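Local coordinates for concanavalin A-like lectin protein kinase family protein (Theobroma cacao, PDB 6CTH) that probably transfers phosphate from ATP to proteins as a plant receptor-like kinase domain, held here with an oxindole inhibitor and a magnesium ion in its active site, at residues V13-N16 and E20-L23; G34-R37 and Y42-V45; R140-S145 and A155-F160. All coordinates share one frame; numbering follows the deposited sequence.

Contact 1 of 3, residues V13-N16 and E20-L23. With FE7 (N-{(3Z)-2-oxo-3-[phenyl({4-[(piperidin-1-yl)methyl]phenyl}amino)methylidene]-2,3-dihydro-1H-indol-5-yl}ethanesulfonamide), chain B.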
loop_
_atom_site.group_PDB
_atom_site.type_symbol
_atom_site.label_atom_id
_atom_site.label_comp_id
_atom_site.label_asym_id
_atom_site.label_seq_id
_atom_site.Cartn_x
_atom_site.Cartn_y
_atom_site.Cartn_z
ATOM N N VAL A 13 -4.683 -24.163 14.797
ATOM C CA VAL A 13 -3.365 -23.562 14.626
ATOM C C VAL A 13 -3.267 -22.166 15.189
ATOM O O VAL A 13 -2.169 -21.745 15.516
ATOM C CB VAL A 13 -2.864 -23.600 13.168
ATOM C CG1 VAL A 13 -2.749 -25.042 12.729
ATOM C CG2 VAL A 13 -3.739 -22.738 12.279
ATOM N N THR A 14 -4.396 -21.464 15.327
ATOM C CA THR A 14 -4.430 -20.136 15.999
ATOM C C THR A 14 -4.792 -20.135 17.509
ATOM O O THR A 14 -4.915 -19.060 18.125
ATOM C CB THR A 14 -5.441 -19.212 15.323
ATOM O OG1 THR A 14 -6.770 -19.737 15.442
ATOM C CG2 THR A 14 -5.057 -19.000 13.869
ATOM N N SER A 15 -4.972 -21.327 18.081
ATOM C CA SER A 15 -5.421 -21.474 19.468
ATOM C C SER A 15 -6.747 -20.752 19.692
ATOM O O SER A 15 -6.872 -19.963 20.628
ATOM C CB SER A 15 -4.377 -20.965 20.466
ATOM O OG SER A 15 -3.252 -21.813 20.481
ATOM N N ASN A 16 -7.728 -21.067 18.839
ATOM C CA ASN A 16 -9.045 -20.456 18.839
ATOM C C ASN A 16 -8.918 -18.949 18.765
ATOM O O ASN A 16 -9.516 -18.215 19.551
ATOM C CB ASN A 16 -9.861 -20.903 20.079
ATOM C CG ASN A 16 -10.288 -22.342 19.993
ATOM O OD1 ASN A 16 -10.379 -22.923 18.896
ATOM N ND2 ASN A 16 -10.528 -22.982 21.176
ATOM N N GLU A 20 -3.330 -13.460 22.204
ATOM C CA GLU A 20 -1.879 -13.471 22.206
ATOM C C GLU A 20 -1.338 -13.765 20.791
ATOM O O GLU A 20 -0.195 -13.435 20.493
ATOM C CB GLU A 20 -1.301 -14.478 23.206
ATOM C CG GLU A 20 -1.506 -14.085 24.674
ATOM C CD GLU A 20 -0.938 -15.082 25.681
ATOM O OE1 GLU A 20 -1.587 -15.253 26.759
ATOM O OE2 GLU A 20 0.134 -15.725 25.388
ATOM N N ASN A 21 -2.157 -14.364 19.928
ATOM C CA ASN A 21 -1.713 -14.635 18.541
ATOM C C ASN A 21 -2.134 -13.563 17.526
ATOM O O ASN A 21 -1.843 -13.706 16.344
ATOM C CB ASN A 21 -2.213 -16.004 18.087
ATOM C CG ASN A 21 -1.622 -17.126 18.912
ATOM O OD1 ASN A 21 -0.477 -17.041 19.390
ATOM N ND2 ASN A 21 -2.380 -18.206 19.051
ATOM N N LYS A 22 -2.766 -12.475 17.961
ATOM C CA LYS A 22 -3.154 -11.409 17.052
ATOM C C LYS A 22 -1.908 -10.663 16.564
ATOM O O LYS A 22 -1.064 -10.245 17.369
ATOM C CB LYS A 22 -4.105 -10.419 17.733
ATOM N N LEU A 23 -1.772 -10.535 15.234
ATOM C CA LEU A 23 -0.677 -9.818 14.630
ATOM C C LEU A 23 -1.052 -8.376 14.368
ATOM O O LEU A 23 -0.202 -7.498 14.413
ATOM C CB LEU A 23 -0.255 -10.499 13.306
ATOM C CG LEU A 23 0.388 -11.877 13.481
ATOM C CD1 LEU A 23 0.500 -12.606 12.132
ATOM C CD2 LEU A 23 1.749 -11.758 14.164
HETATM C C4 FE7 B . -0.207 -10.122 7.060
HETATM C C14 FE7 B . -1.295 -6.070 10.103
HETATM C C5 FE7 B . -0.023 -11.207 6.184
HETATM C C6 FE7 B . -0.832 -11.393 5.076
HETATM C C11 FE7 B . 0.294 -8.285 9.560
HETATM C C7 FE7 B . -1.825 -10.467 4.814
HETATM C C8 FE7 B . 1.588 -11.453 7.755
HETATM C C9 FE7 B . 0.799 -10.243 8.102
HETATM C C10 FE7 B . 1.106 -9.460 9.194
HETATM C C12 FE7 B . -1.012 -8.444 10.007
HETATM C C13 FE7 B . -1.799 -7.339 10.274
HETATM N N1 FE7 B . 1.049 -11.963 6.623
HETATM N N2 FE7 B . 2.229 -9.732 9.874
HETATM C C3 FE7 B . -1.202 -9.189 6.770
HETATM N N3 FE7 B . 4.543 -8.482 15.750
HETATM O O2 FE7 B . 2.540 -11.921 8.367
HETATM C C2 FE7 B . -1.987 -9.350 5.628
HETATM N N FE7 B . -2.916 -8.358 5.196
HETATM S S FE7 B . -3.288 -6.921 5.844
HETATM O O FE7 B . -2.885 -6.908 7.214
HETATM O O1 FE7 B . -4.650 -6.652 5.508
HETATM C C1 FE7 B . -2.209 -5.923 4.872
HETATM C C FE7 B . -2.317 -6.396 3.444
HETATM C C16 FE7 B . 0.795 -7.000 9.400
HETATM C C15 FE7 B . 0.001 -5.901 9.669
HETATM C C17 FE7 B . 2.816 -9.219 11.052
HETATM C C22 FE7 B . 2.197 -8.249 11.827
HETATM C C21 FE7 B . 2.830 -7.747 12.950
HETATM C C20 FE7 B . 4.089 -8.195 13.321
HETATM C C19 FE7 B . 4.701 -9.160 12.539
HETATM C C18 FE7 B . 4.075 -9.673 11.418
HETATM C C23 FE7 B . 4.770 -7.657 14.556
HETATM C C28 FE7 B . 5.343 -8.005 16.880
HETATM C C27 FE7 B . 5.192 -8.905 18.084
HETATM C C26 FE7 B . 3.739 -9.035 18.489
HETATM C C25 FE7 B . 2.877 -9.407 17.299
HETATM C C24 FE7 B . 3.131 -8.478 16.135
#

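Contact 2 of 3, residues G34-R37 and Y42-V45. With FE7 (N-{(3Z)-2-oxo-3-[phenyl({4-[(piperidin-1-yl)methyl]phenyl}amino)methylidene]-2,3-dihydro-1H-indol-5-yl}ethanesulfonamide), chain B.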
loop_
_atom_site.group_PDB
_atom_site.type_symbol
_atom_site.label_atom_id
_atom_site.label_comp_id
_atom_site.label_asym_id
_atom_site.label_seq_id
_atom_site.Cartn_x
_atom_site.Cartn_y
_atom_site.Cartn_z
ATOM N N GLY A 34 -0.640 -18.325 12.981
ATOM C CA GLY A 34 -1.052 -19.726 13.123
ATOM C C GLY A 34 0.221 -20.543 13.045
ATOM O O GLY A 34 1.094 -20.186 12.285
ATOM N N PHE A 35 0.327 -21.596 13.848
ATOM C CA PHE A 35 1.528 -22.457 13.932
ATOM C C PHE A 35 1.155 -23.821 13.402
ATOM O O PHE A 35 0.209 -24.439 13.890
ATOM C CB PHE A 35 2.050 -22.526 15.378
ATOM C CG PHE A 35 3.245 -23.442 15.584
ATOM C CD1 PHE A 35 4.292 -23.506 14.645
ATOM C CD2 PHE A 35 3.347 -24.211 16.746
ATOM C CE1 PHE A 35 5.384 -24.344 14.855
ATOM C CE2 PHE A 35 4.446 -25.039 16.963
ATOM C CZ PHE A 35 5.466 -25.104 16.017
ATOM N N LEU A 36 1.892 -24.261 12.370
ATOM C CA LEU A 36 1.711 -25.581 11.748
ATOM C C LEU A 36 2.741 -26.532 12.375
ATOM O O LEU A 36 3.956 -26.395 12.120
ATOM C CB LEU A 36 1.908 -25.510 10.223
ATOM C CG LEU A 36 1.006 -24.570 9.409
ATOM C CD1 LEU A 36 1.347 -24.677 7.915
ATOM C CD2 LEU A 36 -0.466 -24.890 9.612
ATOM N N ARG A 37 2.253 -27.422 13.242
ATOM C CA ARG A 37 3.073 -28.412 13.963
ATOM C C ARG A 37 3.784 -29.385 13.041
ATOM O O ARG A 37 4.942 -29.724 13.287
ATOM C CB ARG A 37 2.218 -29.320 14.853
ATOM C CG ARG A 37 1.565 -28.671 16.039
ATOM C CD ARG A 37 1.047 -29.706 17.053
ATOM N NE ARG A 37 2.077 -30.641 17.441
ATOM C CZ ARG A 37 3.119 -30.362 18.210
ATOM N NH1 ARG A 37 3.304 -29.127 18.693
ATOM N NH2 ARG A 37 4.001 -31.328 18.447
ATOM N N TYR A 42 4.960 -21.160 10.364
ATOM C CA TYR A 42 3.890 -20.239 10.733
ATOM C C TYR A 42 3.160 -19.732 9.492
ATOM O O TYR A 42 3.736 -19.629 8.388
ATOM C CB TYR A 42 4.463 -19.073 11.539
ATOM C CG TYR A 42 5.098 -19.504 12.847
ATOM C CD1 TYR A 42 4.344 -19.638 14.011
ATOM C CD2 TYR A 42 6.462 -19.790 12.915
ATOM C CE1 TYR A 42 4.932 -20.032 15.200
ATOM C CE2 TYR A 42 7.055 -20.200 14.099
ATOM C CZ TYR A 42 6.296 -20.317 15.238
ATOM O OH TYR A 42 6.893 -20.730 16.420
ATOM N N ILE A 43 1.875 -19.452 9.660
ATOM C CA ILE A 43 1.065 -18.816 8.633
ATOM C C ILE A 43 0.381 -17.579 9.239
ATOM O O ILE A 43 0.438 -17.404 10.466
ATOM C CB ILE A 43 -0.001 -19.757 8.057
ATOM C CG1 ILE A 43 -0.896 -20.349 9.141
ATOM C CG2 ILE A 43 0.668 -20.863 7.220
ATOM C CD1 ILE A 43 -2.016 -21.236 8.646
ATOM N N ALA A 44 -0.284 -16.787 8.405
ATOM C CA ALA A 44 -1.081 -15.646 8.878
ATOM C C ALA A 44 -2.523 -15.888 8.466
ATOM O O ALA A 44 -2.804 -16.135 7.286
ATOM C CB ALA A 44 -0.563 -14.356 8.286
ATOM N N VAL A 45 -3.441 -15.855 9.429
ATOM C CA VAL A 45 -4.830 -16.187 9.184
ATOM C C VAL A 45 -5.629 -14.919 9.453
ATOM O O VAL A 45 -5.597 -14.415 10.575
ATOM C CB VAL A 45 -5.306 -17.296 10.117
ATOM C CG1 VAL A 45 -6.778 -17.637 9.892
ATOM C CG2 VAL A 45 -4.426 -18.542 9.952
HETATM C C4 FE7 B . -0.207 -10.122 7.060
HETATM C C14 FE7 B . -1.295 -6.070 10.103
HETATM C C5 FE7 B . -0.023 -11.207 6.184
HETATM C C6 FE7 B . -0.832 -11.393 5.076
HETATM C C11 FE7 B . 0.294 -8.285 9.560
HETATM C C7 FE7 B . -1.825 -10.467 4.814
HETATM C C8 FE7 B . 1.588 -11.453 7.755
HETATM C C9 FE7 B . 0.799 -10.243 8.102
HETATM C C10 FE7 B . 1.106 -9.460 9.194
HETATM C C12 FE7 B . -1.012 -8.444 10.007
HETATM C C13 FE7 B . -1.799 -7.339 10.274
HETATM N N1 FE7 B . 1.049 -11.963 6.623
HETATM N N2 FE7 B . 2.229 -9.732 9.874
HETATM C C3 FE7 B . -1.202 -9.189 6.770
HETATM N N3 FE7 B . 4.543 -8.482 15.750
HETATM O O2 FE7 B . 2.540 -11.921 8.367
HETATM C C2 FE7 B . -1.987 -9.350 5.628
HETATM N N FE7 B . -2.916 -8.358 5.196
HETATM S S FE7 B . -3.288 -6.921 5.844
HETATM O O FE7 B . -2.885 -6.908 7.214
HETATM O O1 FE7 B . -4.650 -6.652 5.508
HETATM C C1 FE7 B . -2.209 -5.923 4.872
HETATM C C FE7 B . -2.317 -6.396 3.444
HETATM C C16 FE7 B . 0.795 -7.000 9.400
HETATM C C15 FE7 B . 0.001 -5.901 9.669
HETATM C C17 FE7 B . 2.816 -9.219 11.052
HETATM C C22 FE7 B . 2.197 -8.249 11.827
HETATM C C21 FE7 B . 2.830 -7.747 12.950
HETATM C C20 FE7 B . 4.089 -8.195 13.321
HETATM C C19 FE7 B . 4.701 -9.160 12.539
HETATM C C18 FE7 B . 4.075 -9.673 11.418
HETATM C C23 FE7 B . 4.770 -7.657 14.556
HETATM C C28 FE7 B . 5.343 -8.005 16.880
HETATM C C27 FE7 B . 5.192 -8.905 18.084
HETATM C C26 FE7 B . 3.739 -9.035 18.489
HETATM C C25 FE7 B . 2.877 -9.407 17.299
HETATM C C24 FE7 B . 3.131 -8.478 16.135
#

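Contact 3 of 3, residues R140-S145 and A155-F160. With MG (magnesium ion), chain C; FE7 (N-{(3Z)-2-oxo-3-[phenyl({4-[(piperidin-1-yl)methyl]phenyl}amino)methylidene]-2,3-dihydro-1H-indol-5-yl}ethanesulfonamide), chain B.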
loop_
_atom_site.group_PDB
_atom_site.type_symbol
_atom_site.label_atom_id
_atom_site.label_comp_id
_atom_site.label_asym_id
_atom_site.label_seq_id
_atom_site.Cartn_x
_atom_site.Cartn_y
_atom_site.Cartn_z
ATOM N N ARG A 140 -7.523 0.350 -5.398
ATOM C CA ARG A 140 -8.420 1.206 -4.637
ATOM C C ARG A 140 -8.084 1.418 -3.169
ATOM O O ARG A 140 -8.781 2.153 -2.482
ATOM C CB ARG A 140 -9.868 0.762 -4.825
ATOM C CG ARG A 140 -10.339 0.926 -6.258
ATOM C CD ARG A 140 -11.770 0.476 -6.441
ATOM N NE ARG A 140 -12.708 1.383 -5.798
ATOM C CZ ARG A 140 -13.731 0.991 -5.051
ATOM N NH1 ARG A 140 -13.953 -0.297 -4.846
ATOM N NH2 ARG A 140 -14.534 1.888 -4.506
ATOM N N ASP A 141 -7.010 0.805 -2.693
ATOM C CA ASP A 141 -6.597 1.040 -1.307
ATOM C C ASP A 141 -5.108 0.949 -1.092
ATOM O O ASP A 141 -4.616 0.334 -0.129
ATOM C CB ASP A 141 -7.362 0.139 -0.372
ATOM C CG ASP A 141 -7.420 0.674 1.072
ATOM O OD1 ASP A 141 -7.153 1.867 1.303
ATOM O OD2 ASP A 141 -7.802 -0.133 1.939
ATOM N N ILE A 142 -4.376 1.560 -1.991
ATOM C CA ILE A 142 -2.960 1.615 -1.852
ATOM C C ILE A 142 -2.590 2.505 -0.654
ATOM O O ILE A 142 -2.959 3.672 -0.659
ATOM C CB ILE A 142 -2.329 2.093 -3.148
ATOM C CG1 ILE A 142 -2.565 1.044 -4.258
ATOM C CG2 ILE A 142 -0.865 2.384 -2.959
ATOM C CD1 ILE A 142 -2.378 1.623 -5.659
ATOM N N LYS A 143 -1.839 1.966 0.304
ATOM C CA LYS A 143 -1.324 2.706 1.431
ATOM C C LYS A 143 -0.248 1.841 2.118
ATOM O O LYS A 143 -0.163 0.643 1.833
ATOM C CB LYS A 143 -2.466 3.021 2.423
ATOM C CG LYS A 143 -3.249 1.836 2.856
ATOM C CD LYS A 143 -4.439 2.216 3.786
ATOM C CE LYS A 143 -5.315 1.091 4.198
ATOM N NZ LYS A 143 -6.425 1.513 5.123
ATOM N N THR A 144 0.589 2.438 2.980
ATOM C CA THR A 144 1.714 1.656 3.546
ATOM C C THR A 144 1.333 0.510 4.485
ATOM O O THR A 144 2.040 -0.503 4.516
ATOM C CB THR A 144 2.809 2.532 4.209
ATOM O OG1 THR A 144 2.327 3.039 5.428
ATOM C CG2 THR A 144 3.230 3.679 3.356
ATOM N N SER A 145 0.175 0.559 5.154
ATOM C CA SER A 145 -0.290 -0.589 5.913
ATOM C C SER A 145 -0.725 -1.791 5.077
ATOM O O SER A 145 -0.983 -2.859 5.624
ATOM C CB SER A 145 -1.444 -0.236 6.876
ATOM O OG SER A 145 -2.527 0.360 6.192
ATOM N N ALA A 155 9.184 -5.567 -1.006
ATOM C CA ALA A 155 7.788 -5.169 -0.728
ATOM C C ALA A 155 6.756 -5.962 -1.516
ATOM O O ALA A 155 7.006 -6.283 -2.705
ATOM C CB ALA A 155 7.628 -3.709 -0.996
ATOM N N LYS A 156 5.645 -6.338 -0.877
ATOM C CA LYS A 156 4.512 -6.987 -1.516
ATOM C C LYS A 156 3.231 -6.251 -1.183
ATOM O O LYS A 156 2.905 -6.103 -0.014
ATOM C CB LYS A 156 4.388 -8.449 -1.089
ATOM C CG LYS A 156 5.444 -9.374 -1.696
ATOM C CD LYS A 156 5.342 -10.827 -1.231
ATOM C CE LYS A 156 6.240 -11.748 -2.051
ATOM N NZ LYS A 156 5.522 -12.309 -3.245
ATOM N N LEU A 157 2.499 -5.814 -2.197
ATOM C CA LEU A 157 1.248 -5.124 -2.020
ATOM C C LEU A 157 0.152 -6.146 -1.835
ATOM O O LEU A 157 0.091 -7.173 -2.505
ATOM C CB LEU A 157 0.993 -4.221 -3.211
ATOM C CG LEU A 157 -0.348 -3.540 -3.282
ATOM C CD1 LEU A 157 -0.461 -2.496 -2.175
ATOM C CD2 LEU A 157 -0.531 -2.859 -4.623
ATOM N N GLY A 158 -0.700 -5.914 -0.846
ATOM C CA GLY A 158 -1.860 -6.738 -0.622
ATOM C C GLY A 158 -3.107 -5.931 -0.377
ATOM O O GLY A 158 -3.139 -4.729 -0.633
ATOM N N ASP A 159 -4.079 -6.614 0.228
ATOM C CA ASP A 159 -5.446 -6.125 0.474
ATOM C C ASP A 159 -6.207 -5.771 -0.782
ATOM O O ASP A 159 -6.248 -4.591 -1.193
ATOM C CB ASP A 159 -5.437 -4.853 1.389
ATOM C CG ASP A 159 -6.846 -4.356 1.740
ATOM O OD1 ASP A 159 -7.811 -5.135 1.671
ATOM O OD2 ASP A 159 -6.933 -3.137 2.038
ATOM N N PHE A 160 -6.896 -6.757 -1.323
ATOM C CA PHE A 160 -7.729 -6.615 -2.512
ATOM C C PHE A 160 -9.224 -6.544 -2.205
ATOM O O PHE A 160 -10.053 -6.762 -3.077
ATOM C CB PHE A 160 -7.385 -7.733 -3.503
ATOM C CG PHE A 160 -5.932 -7.691 -3.856
ATOM C CD1 PHE A 160 -5.481 -6.860 -4.811
ATOM C CD2 PHE A 160 -5.033 -8.518 -3.164
ATOM C CE1 PHE A 160 -4.121 -6.756 -5.116
ATOM C CE2 PHE A 160 -3.670 -8.454 -3.486
ATOM C CZ PHE A 160 -3.228 -7.533 -4.393
HETATM MG MG MG C . -8.599 -1.879 2.487
HETATM C C4 FE7 B . -0.207 -10.122 7.060
HETATM C C14 FE7 B . -1.295 -6.070 10.103
HETATM C C5 FE7 B . -0.023 -11.207 6.184
HETATM C C6 FE7 B . -0.832 -11.393 5.076
HETATM C C11 FE7 B . 0.294 -8.285 9.560
HETATM C C7 FE7 B . -1.825 -10.467 4.814
HETATM C C8 FE7 B . 1.588 -11.453 7.755
HETATM C C9 FE7 B . 0.799 -10.243 8.102
HETATM C C10 FE7 B . 1.106 -9.460 9.194
HETATM C C12 FE7 B . -1.012 -8.444 10.007
HETATM C C13 FE7 B . -1.799 -7.339 10.274
HETATM N N1 FE7 B . 1.049 -11.963 6.623
HETATM N N2 FE7 B . 2.229 -9.732 9.874
HETATM C C3 FE7 B . -1.202 -9.189 6.770
HETATM N N3 FE7 B . 4.543 -8.482 15.750
HETATM O O2 FE7 B . 2.540 -11.921 8.367
HETATM C C2 FE7 B . -1.987 -9.350 5.628
HETATM N N FE7 B . -2.916 -8.358 5.196
HETATM S S FE7 B . -3.288 -6.921 5.844
HETATM O O FE7 B . -2.885 -6.908 7.214
HETATM O O1 FE7 B . -4.650 -6.652 5.508
HETATM C C1 FE7 B . -2.209 -5.923 4.872
HETATM C C FE7 B . -2.317 -6.396 3.444
HETATM C C16 FE7 B . 0.795 -7.000 9.400
HETATM C C15 FE7 B . 0.001 -5.901 9.669
HETATM C C17 FE7 B . 2.816 -9.219 11.052
HETATM C C22 FE7 B . 2.197 -8.249 11.827
HETATM C C21 FE7 B . 2.830 -7.747 12.950
HETATM C C20 FE7 B . 4.089 -8.195 13.321
HETATM C C19 FE7 B . 4.701 -9.160 12.539
HETATM C C18 FE7 B . 4.075 -9.673 11.418
HETATM C C23 FE7 B . 4.770 -7.657 14.556
HETATM C C28 FE7 B . 5.343 -8.005 16.880
HETATM C C27 FE7 B . 5.192 -8.905 18.084
HETATM C C26 FE7 B . 3.739 -9.035 18.489
HETATM C C25 FE7 B . 2.877 -9.407 17.299
HETATM C C24 FE7 B . 3.131 -8.478 16.135
HETATM O O HOH W 1 -9.780 -3.670 2.999
HETATM O O HOH W 2 -7.680 -1.733 4.282
HETATM O O HOH W 3 -10.265 -0.782 3.089
HETATM O O HOH W 4 -9.416 -2.273 0.586
#

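Contact 1 of 3, residues V13-N16 and E20-L23
The side-chain amide of Asn21 reaches back to the end of helix 7-14 and gives a hydrogen bond to the main-chain oxygen of Thr14, with ND2 2.8 Å from that O. The two flat groups treat the bond differently. For Asn21 the acceptor lies almost exactly in the amide plane, where an N-H naturally points; the donor, for its part, approaches Thr14 O from over the carbonyl plane, 70° away from it, rather than along a lone-pair direction. The N-H...O angle of 155° is fairly straight nonetheless. Asn21 gets there with CG placed anti to its carbonyl carbon (chi1 -64°).

Beside this bond sits Ser15, whose CB lies 3.7 Å from Asn21 ND2. Ser15 has a positive phi and closes the helix in a Schellman motif. Thr14 OG1 turns instead to its own helix and the following turn, bonding Leu10 O and Phe17 N, so the side chain and the carbonyl of one residue serve different partners. The principle illustrated is that a single amide can tie a helix end to the 3-10 turn that leads into the next strand.

Farther along 20-23, Leu23 meets the inhibitor through both backbone and side chain: its O is 3.4 Å from FE7 C21 and its CB 3.6 Å from C22 of the same piperidinylmethyl-bearing phenylene ring, while CD1 lies 4.0 Å from FE7 N2. Strand 22-25 is an edge strand of the N-lobe sheet, and its run into the glycine-rich loop forms one wall of the nucleotide cleft characteristic of protein kinases.

Contact 2 of 3, residues G34-R37 and Y42-V45
Gly34 pairs with Ile43 in both directions: Gly34 N gives a hydrogen bond to Ile43 O at 2.9 Å, and Ile43 N returns one to Gly34 O at 2.8 Å, each close to straight. The same Gly34 oxygen also receives a weaker CA-H...O approach from Tyr42 CA, at 3.2 Å, so two neighbouring residues of the partner strand converge on one carbonyl.

At Phe35 the pairing is of the non-hydrogen-bonded kind, and the side chains do the work. Its ring and that of Tyr42 lie nearly parallel (planes 24° apart) but displaced, so that they hardly overlap, with centroids 4.9 Å from each other. Phe35 CD1 rides over the rim of the tyrosine face, 3.6 Å from Tyr42 CE1, and Tyr42 OH projects over the phenylalanine face in return. Both side chains rise from the same face of the sheet; different first torsions, with CG opposite the backbone N in Phe35 (chi1 177°) and beside it in Tyr42, set one ring over the rim of the other.

Leu36 meets Ile43 at about a right angle on the other side of the sheet, CD1 being 3.9 Å from Ile43 CG2; Val13 of helix 7-14 also packs on this leucine.

Beyond the paired residues, Ala44 CB touches the inhibitor's lactam, 3.3 Å from FE7 N1. Here is the antiparallel hairpin 29-36/41-48 of the kinase N-lobe, whose Ala-Val-Lys strand roofs the adenine pocket.

Contact 3 of 3, residues R140-S145 and A155-F160
The backbones of the two loops do not pair, the CA atoms of Asp141 and Asp159 being 7.5 Å apart, and these aspartates meet through a magnesium ion. The loops are kinase signatures: the catalytic loop with its His-Arg-Asp motif, and the Asp-Phe-Gly motif just after strand 155-157.

Each aspartate extends its carboxylate with CG anti to the backbone N, and the two carboxylate planes are turned 70° apart. Asp141 OD2 binds the metal at 2.0 Å and Asp159 OD2 at 2.1 Å, in adjacent positions of an octahedron completed by four waters. The 3.1 Å separation of these two oxygens follows from sharing the ion at neighbouring sites, and the cation probably offsets the repulsion between them. The remaining oxygen of Asp141, OD1, is held by Thr180 OG1, which also bonds Lys143 NZ.

Away from the metal the joint is apolar and looser, Ile142 CG1 lying 4.4 Å from Leu157 CD2. The inhibitor's ethyl group comes close to both loops, with FE7 C1 3.4 Å from Ser145 O. Water 1, trans to Asp141 OD2 on the metal, is 2.8 Å from Asp159 OD1, to which it can donate a hydrogen bond.

From the N terminus the three contacts follow in series, neither nesting nor crossing. Contact 1 closes a very short loop where helix 7-14 turns into strand 22-25; contact 2 then closes the hairpin of strands 29-36 and 41-48. These two touch: Val13 O probably accepts a hydrogen bond from Phe35 N, and Thr14 CG2 packs on Val45 CG2, so the helix lies against the N-lobe sheet that both contacts reach. Much later, contact 3 closes a stretch that contains strand 147-149, joining the catalytic loop to the Asp-Phe-Gly segment, with its centre about 22 Å from that of contact 2. The inhibitor bridges the gap, touching all three contacts and linking the N-lobe sheet with the magnesium site.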